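Local atomic coordinates of DNA repair protein PprA (Deinococcus deserti, PDB entry 6MC8), a protein that binds DNA, assembles into filaments and takes part in radiation-induced DNA repair and genome segregation. Residues D117-I122 against E254-V259; E188-E193 against K278-E283; S260-R265 against R282-T287. The protein carries 2 engineered substitutions. All coordinates share one frame; numbering follows the deposited sequence.

Contact 1: residues D117-I122 against E254-V259; sequences DGARAI and EAHFAV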
# COMPACT_ATOMS: atom_id res chain seq x y z
N ASP A 117 -34.89 -9.14 -13.33
CA ASP A 117 -35.12 -9.79 -12.02
C ASP A 117 -36.03 -8.95 -11.15
O ASP A 117 -36.64 -9.49 -10.27
CB ASP A 117 -33.79 -10.01 -11.30
CG ASP A 117 -32.90 -11.05 -11.91
OD1 ASP A 117 -33.37 -11.85 -12.65
OD2 ASP A 117 -31.76 -11.03 -11.62
N GLY A 118 -36.02 -7.65 -11.35
CA GLY A 118 -36.80 -6.76 -10.53
C GLY A 118 -35.96 -6.13 -9.42
O GLY A 118 -34.86 -6.57 -9.11
N ALA A 119 -36.52 -5.09 -8.82
CA ALA A 119 -35.75 -4.26 -7.89
C ALA A 119 -35.53 -4.96 -6.56
O ALA A 119 -34.48 -4.80 -5.94
CB ALA A 119 -36.45 -2.93 -7.69
N ARG A 120 -36.53 -5.72 -6.09
CA ARG A 120 -36.38 -6.47 -4.85
C ARG A 120 -35.32 -7.55 -4.98
O ARG A 120 -34.53 -7.77 -4.06
CB ARG A 120 -37.73 -7.08 -4.45
CG ARG A 120 -37.66 -7.95 -3.20
CD ARG A 120 -39.01 -8.47 -2.76
NE ARG A 120 -39.82 -7.45 -2.10
CZ ARG A 120 -41.09 -7.62 -1.75
NH1 ARG A 120 -41.70 -8.77 -1.99
NH2 ARG A 120 -41.74 -6.63 -1.16
N ALA A 121 -35.26 -8.21 -6.14
CA ALA A 121 -34.31 -9.30 -6.35
C ALA A 121 -32.88 -8.77 -6.47
O ALA A 121 -31.94 -9.41 -6.01
CB ALA A 121 -34.70 -10.10 -7.59
N ILE A 122 -32.72 -7.60 -7.10
CA ILE A 122 -31.39 -7.00 -7.23
C ILE A 122 -30.89 -6.50 -5.88
O ILE A 122 -29.72 -6.69 -5.53
CB ILE A 122 -31.43 -5.88 -8.29
CG1 ILE A 122 -31.66 -6.47 -9.68
CG2 ILE A 122 -30.16 -5.06 -8.29
CD1 ILE A 122 -32.02 -5.43 -10.72
N GLU A 254 -37.59 2.63 -6.10
CA GLU A 254 -37.66 3.52 -4.96
C GLU A 254 -38.07 2.80 -3.68
O GLU A 254 -37.80 3.30 -2.58
CB GLU A 254 -38.64 4.65 -5.28
CG GLU A 254 -38.13 5.69 -6.27
CD GLU A 254 -38.33 5.30 -7.72
OE1 GLU A 254 -38.95 4.26 -7.98
OE2 GLU A 254 -37.86 6.03 -8.60
N ALA A 255 -38.72 1.65 -3.79
CA ALA A 255 -39.06 0.87 -2.61
C ALA A 255 -37.94 -0.06 -2.16
O ALA A 255 -38.10 -0.75 -1.16
CB ALA A 255 -40.31 0.03 -2.87
N HIS A 256 -36.81 -0.10 -2.88
CA HIS A 256 -35.77 -1.07 -2.62
C HIS A 256 -34.37 -0.48 -2.63
O HIS A 256 -33.41 -1.20 -2.37
CB HIS A 256 -35.85 -2.21 -3.64
CG HIS A 256 -37.20 -2.86 -3.68
ND1 HIS A 256 -37.63 -3.72 -2.69
CD2 HIS A 256 -38.23 -2.73 -4.54
CE1 HIS A 256 -38.86 -4.11 -2.96
NE2 HIS A 256 -39.25 -3.53 -4.08
N PHE A 257 -34.23 0.81 -2.91
CA PHE A 257 -32.95 1.48 -2.97
C PHE A 257 -33.10 2.89 -2.42
O PHE A 257 -34.04 3.60 -2.77
CB PHE A 257 -32.41 1.53 -4.41
CG PHE A 257 -31.92 0.21 -4.92
CD1 PHE A 257 -30.63 -0.20 -4.68
CD2 PHE A 257 -32.77 -0.63 -5.62
CE1 PHE A 257 -30.18 -1.41 -5.14
CE2 PHE A 257 -32.33 -1.85 -6.07
CZ PHE A 257 -31.03 -2.24 -5.84
N ALA A 258 -32.17 3.28 -1.56
CA ALA A 258 -32.16 4.61 -0.98
C ALA A 258 -30.74 5.16 -0.98
O ALA A 258 -29.77 4.41 -1.01
CB ALA A 258 -32.74 4.61 0.44
N VAL A 259 -30.64 6.48 -0.93
CA VAL A 259 -29.36 7.16 -0.83
C VAL A 259 -28.95 7.25 0.63
O VAL A 259 -29.69 7.77 1.47
CB VAL A 259 -29.42 8.57 -1.45
CG1 VAL A 259 -28.15 9.35 -1.15
CG2 VAL A 259 -29.59 8.46 -2.93
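His256, just after the 3-10 turn that ends at Ala255, presents one face of its imidazole to the first turn of helix 119-127. CB of Arg120 lies over that face, 3.8 Å from the ring centroid and 25° off the normal, a CH-pi contact, while CB of Ala119 comes obliquely to CD2 at 3.6 Å. CB of Ala255 lies on the opposite face, toward the rim. NE2 is hydrogen-bonded to the carbonyl of Asn250, which fixes the ring's rotation. Arg120 runs out extended and bends only at chi3 (-76°), carrying its NE past CE1 with the guanidinium plane 84° from the ring. Replacing His256 by alanine would probably leave Arg120 CB without the ring it packs on and the Asn250 carbonyl without this donor. The loop that leads into strand 261-267 packs here against the N-terminal turn of helix 119-127, with Gly118 at the N-cap position. Phe257 follows, reaching to the same turn: its CE2 is 3.7 Å from the carbonyl O of Ala119, and CG2 of Ile122 meets the ring edge at CZ, 3.8 Å away. Trp80 meets the same phenyl ring.

Contact 2: residues E188-E193 against K278-E283; sequences ETLAVE and KAMQRE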
# COMPACT_ATOMS: atom_id res chain seq x y z
N GLU A 188 -3.17 6.32 -6.39
CA GLU A 188 -3.08 7.77 -6.52
C GLU A 188 -4.37 8.47 -6.12
O GLU A 188 -4.42 9.70 -6.13
CB GLU A 188 -2.71 8.15 -7.95
CG GLU A 188 -1.36 7.64 -8.40
CD GLU A 188 -0.21 8.27 -7.64
OE1 GLU A 188 -0.32 9.46 -7.27
OE2 GLU A 188 0.80 7.57 -7.41
N THR A 189 -5.40 7.72 -5.75
CA THR A 189 -6.74 8.25 -5.54
C THR A 189 -7.00 8.41 -4.04
O THR A 189 -7.07 7.41 -3.32
CB THR A 189 -7.79 7.33 -6.16
OG1 THR A 189 -7.51 7.15 -7.55
CG2 THR A 189 -9.17 7.93 -6.01
N LEU A 190 -7.14 9.65 -3.59
CA LEU A 190 -7.65 9.94 -2.26
C LEU A 190 -9.16 9.99 -2.32
O LEU A 190 -9.73 10.55 -3.26
CB LEU A 190 -7.10 11.26 -1.72
CG LEU A 190 -7.51 11.64 -0.29
CD1 LEU A 190 -6.92 10.68 0.71
CD2 LEU A 190 -7.13 13.06 0.04
N ALA A 191 -9.82 9.41 -1.32
CA ALA A 191 -11.27 9.34 -1.32
C ALA A 191 -11.82 9.51 0.08
O ALA A 191 -11.15 9.18 1.07
CB ALA A 191 -11.74 8.03 -1.91
N VAL A 192 -13.03 10.04 0.17
CA VAL A 192 -13.71 10.25 1.44
C VAL A 192 -15.19 9.92 1.26
O VAL A 192 -15.79 10.27 0.24
CB VAL A 192 -13.48 11.68 1.98
CG1 VAL A 192 -13.92 12.74 1.01
CG2 VAL A 192 -14.16 11.88 3.32
N GLU A 193 -15.75 9.19 2.21
CA GLU A 193 -17.16 8.81 2.22
C GLU A 193 -17.84 9.52 3.37
O GLU A 193 -17.28 9.60 4.47
CB GLU A 193 -17.32 7.30 2.35
CG GLU A 193 -18.76 6.82 2.31
CD GLU A 193 -18.89 5.33 2.47
OE1 GLU A 193 -17.85 4.66 2.64
OE2 GLU A 193 -20.02 4.82 2.41
N LYS A 278 -10.28 18.51 2.98
CA LYS A 278 -11.30 19.23 3.73
C LYS A 278 -12.40 19.74 2.81
O LYS A 278 -13.58 19.75 3.18
CB LYS A 278 -10.65 20.39 4.49
CG LYS A 278 -10.33 20.08 5.93
CD LYS A 278 -9.49 21.17 6.56
N ALA A 279 -12.03 20.12 1.59
CA ALA A 279 -13.04 20.51 0.60
C ALA A 279 -13.74 19.29 0.03
O ALA A 279 -14.86 19.40 -0.49
CB ALA A 279 -12.39 21.33 -0.50
N MET A 280 -13.12 18.11 0.11
CA MET A 280 -13.73 16.89 -0.39
C MET A 280 -14.83 16.40 0.53
O MET A 280 -15.92 16.03 0.08
CB MET A 280 -12.66 15.81 -0.56
CG MET A 280 -11.76 15.97 -1.76
SD MET A 280 -10.29 14.94 -1.68
CE MET A 280 -11.00 13.32 -1.86
N GLN A 281 -14.56 16.37 1.84
CA GLN A 281 -15.56 15.95 2.82
C GLN A 281 -16.72 16.94 2.88
O GLN A 281 -17.88 16.55 3.04
CB GLN A 281 -14.91 15.81 4.19
CG GLN A 281 -15.84 15.27 5.24
CD GLN A 281 -15.18 15.15 6.58
OE1 GLN A 281 -14.03 15.50 6.75
NE2 GLN A 281 -15.93 14.65 7.56
N ARG A 282 -16.41 18.23 2.75
CA ARG A 282 -17.45 19.26 2.76
C ARG A 282 -18.31 19.17 1.50
O ARG A 282 -19.50 19.49 1.53
CB ARG A 282 -16.80 20.63 2.90
CG ARG A 282 -17.73 21.78 3.21
CD ARG A 282 -16.95 23.09 3.33
NE ARG A 282 -15.95 23.03 4.39
CZ ARG A 282 -14.64 23.10 4.20
NH1 ARG A 282 -14.15 23.24 2.97
NH2 ARG A 282 -13.81 23.03 5.23
N GLU A 283 -17.71 18.74 0.39
CA GLU A 283 -18.49 18.47 -0.82
C GLU A 283 -19.40 17.26 -0.63
O GLU A 283 -20.57 17.29 -1.02
CB GLU A 283 -17.55 18.24 -2.01
CG GLU A 283 -18.27 17.90 -3.31
CD GLU A 283 -17.31 17.63 -4.45
OE1 GLU A 283 -16.09 17.73 -4.24
OE2 GLU A 283 -17.78 17.31 -5.55
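Met280 and Val192 cross obliquely where helix 274-304 packs on one face of a four-stranded antiparallel sheet, an alpha+beta arrangement in which the strand and helix segments run 35° apart with their axes 8.2 Å from each other. Val192 and Leu190, alternate residues of strand 189-195, both turn their side chains to the helix. In Val192 CG1 sits between the backbone N and the carbonyl carbon (chi1 57°), which brings this methyl against Met280 CB at 3.7 Å and close to the Gln281 backbone N. The other branch, CG2, meets CB of Gln281 at 4.1 Å, the two side chains lying at about a right angle, so the valine fork straddles two successive helix residues. Leu190 lies aslant the methionine side chain, with CD2 beside the sulfur, and Trp277 of the same helix touches both Leu190 and Val192. Leu190, Val192 and Met280 are all buried. Met280 is extended as far as its sulfur, then bends at chi3 (68°), turning its methyl onto the strand's backbone. There CE passes 4.0 Å from CA of Ala191 and comes to 3.4 Å from the carbonyl O of Leu190.

Contact 3: residues S260-R265 against R282-T287; sequences SSAVVR and REATET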
# COMPACT_ATOMS: atom_id res chain seq x y z
N SER A 260 -27.76 6.73 0.94
CA SER A 260 -27.21 6.82 2.28
C SER A 260 -25.79 7.35 2.34
O SER A 260 -25.33 7.71 3.42
CB SER A 260 -27.26 5.46 2.99
OG SER A 260 -26.38 4.54 2.39
N SER A 261 -25.08 7.43 1.22
CA SER A 261 -23.70 7.89 1.23
C SER A 261 -23.45 8.85 0.08
O SER A 261 -24.31 9.08 -0.77
CB SER A 261 -22.71 6.73 1.16
OG SER A 261 -22.76 5.93 2.33
N ALA A 262 -22.26 9.43 0.09
CA ALA A 262 -21.74 10.25 -1.00
C ALA A 262 -20.22 10.20 -0.93
O ALA A 262 -19.64 10.40 0.14
CB ALA A 262 -22.24 11.69 -0.91
N VAL A 263 -19.59 9.93 -2.07
CA VAL A 263 -18.15 9.72 -2.14
C VAL A 263 -17.54 10.77 -3.06
O VAL A 263 -18.01 10.98 -4.18
CB VAL A 263 -17.82 8.30 -2.63
CG1 VAL A 263 -16.32 8.09 -2.71
CG2 VAL A 263 -18.45 7.26 -1.73
N VAL A 264 -16.48 11.43 -2.58
CA VAL A 264 -15.69 12.36 -3.38
C VAL A 264 -14.29 11.79 -3.51
O VAL A 264 -13.68 11.39 -2.51
CB VAL A 264 -15.67 13.77 -2.77
CG1 VAL A 264 -14.77 14.69 -3.56
CG2 VAL A 264 -17.06 14.34 -2.73
N ARG A 265 -13.78 11.74 -4.74
CA ARG A 265 -12.46 11.19 -5.03
C ARG A 265 -11.57 12.25 -5.66
O ARG A 265 -12.04 13.20 -6.29
CB ARG A 265 -12.56 9.98 -5.95
CG ARG A 265 -13.22 8.78 -5.30
CD ARG A 265 -13.35 7.63 -6.27
NE ARG A 265 -13.98 6.47 -5.65
CZ ARG A 265 -15.29 6.25 -5.64
NH1 ARG A 265 -16.11 7.12 -6.19
NH2 ARG A 265 -15.77 5.17 -5.05
N ARG A 282 -16.41 18.23 2.75
CA ARG A 282 -17.45 19.26 2.76
C ARG A 282 -18.31 19.17 1.50
O ARG A 282 -19.50 19.49 1.53
CB ARG A 282 -16.80 20.63 2.90
CG ARG A 282 -17.73 21.78 3.21
CD ARG A 282 -16.95 23.09 3.33
NE ARG A 282 -15.95 23.03 4.39
CZ ARG A 282 -14.64 23.10 4.20
NH1 ARG A 282 -14.15 23.24 2.97
NH2 ARG A 282 -13.81 23.03 5.23
N GLU A 283 -17.71 18.74 0.39
CA GLU A 283 -18.49 18.47 -0.82
C GLU A 283 -19.40 17.26 -0.63
O GLU A 283 -20.57 17.29 -1.02
CB GLU A 283 -17.55 18.24 -2.01
CG GLU A 283 -18.27 17.90 -3.31
CD GLU A 283 -17.31 17.63 -4.45
OE1 GLU A 283 -16.09 17.73 -4.24
OE2 GLU A 283 -17.78 17.31 -5.55
N ALA A 284 -18.88 16.19 -0.02
CA ALA A 284 -19.64 14.96 0.13
C ALA A 284 -20.78 15.13 1.13
O ALA A 284 -21.84 14.50 0.98
CB ALA A 284 -18.72 13.82 0.57
N THR A 285 -20.59 15.97 2.14
CA THR A 285 -21.66 16.24 3.10
C THR A 285 -22.78 17.05 2.46
O THR A 285 -23.96 16.75 2.65
CB THR A 285 -21.08 16.96 4.32
OG1 THR A 285 -20.09 16.13 4.93
CG2 THR A 285 -22.15 17.28 5.34
N GLU A 286 -22.43 18.06 1.67
CA GLU A 286 -23.43 18.83 0.93
C GLU A 286 -24.09 17.99 -0.15
O GLU A 286 -25.27 18.18 -0.46
CB GLU A 286 -22.79 20.08 0.32
CG GLU A 286 -22.56 21.21 1.31
CD GLU A 286 -23.86 21.91 1.71
OE1 GLU A 286 -24.76 22.04 0.86
OE2 GLU A 286 -23.98 22.33 2.88
N THR A 287 -23.34 17.06 -0.75
CA THR A 287 -23.93 16.18 -1.75
C THR A 287 -24.88 15.18 -1.11
O THR A 287 -25.96 14.91 -1.64
CB THR A 287 -22.83 15.47 -2.54
OG1 THR A 287 -21.96 16.44 -3.12
CG2 THR A 287 -23.41 14.63 -3.66
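Ala262 points its methyl at helix 274-304, with CB 3.4 Å from the carbonyl O of Ala284 and 4.2 Å from CB of Thr287. The pairing of two alanines, Ala262 and Ala284, lets the backbones come close: their CA atoms are 5.3 Å apart, and the Ala284 methyl in turn rests near the carbonyl O of Ala262. Thr287 offers carbon to the strand, while its OG1 turns back along the helix and donates to the carbonyl O of Glu283 at 2.7 Å. That oxygen also accepts the backbone N-H of Thr287; the hydroxyl approaches from above the carbonyl plane, 42° out of it. Two residues on, Val264 points the same way and spreads both methyls over the helix. CG2 packs on CB of Ala284 at 3.7 Å and on the carbon chain of Glu283. With CG trans to its backbone N (chi1 178°), Glu283 stretches out slantwise over the valine, its OE1 3.4 Å from Val264 CG1. This leaves an exposed carboxylate at the border of an apolar patch. Met280, one helical turn before Ala284, also touches Val264, and Leu288 touches Ala262. Strand and helix segments run roughly antiparallel, at 150° with axes 7.4 Å apart: a helix packed on the face of an antiparallel sheet, here over strand 261-267, outermost within this chain.

Contacts 2 and 3 are two parts of one layer: their centres lie about 8 Å apart, they share Arg282 and Glu283 of helix 274-304, and they use neighbouring strands, 189-195 and 261-267, of the same antiparallel sheet. Val192 N to Val264 O and Glu193 OE2 to Ser261 OG are probable hydrogen bonds joining them. Contact 1 stands on the other side of the chain's centre, about 28 Å from contact 2 and about 22 Å from contact 3 between centres. Contact 1 closes before contact 3 opens, whereas contacts 1 and 2 interleave. Helix 274-304 thus covers the sheet, while residues 254-265 run from the loop packed against helix 119-127 into strand 261-267, linking the two parts.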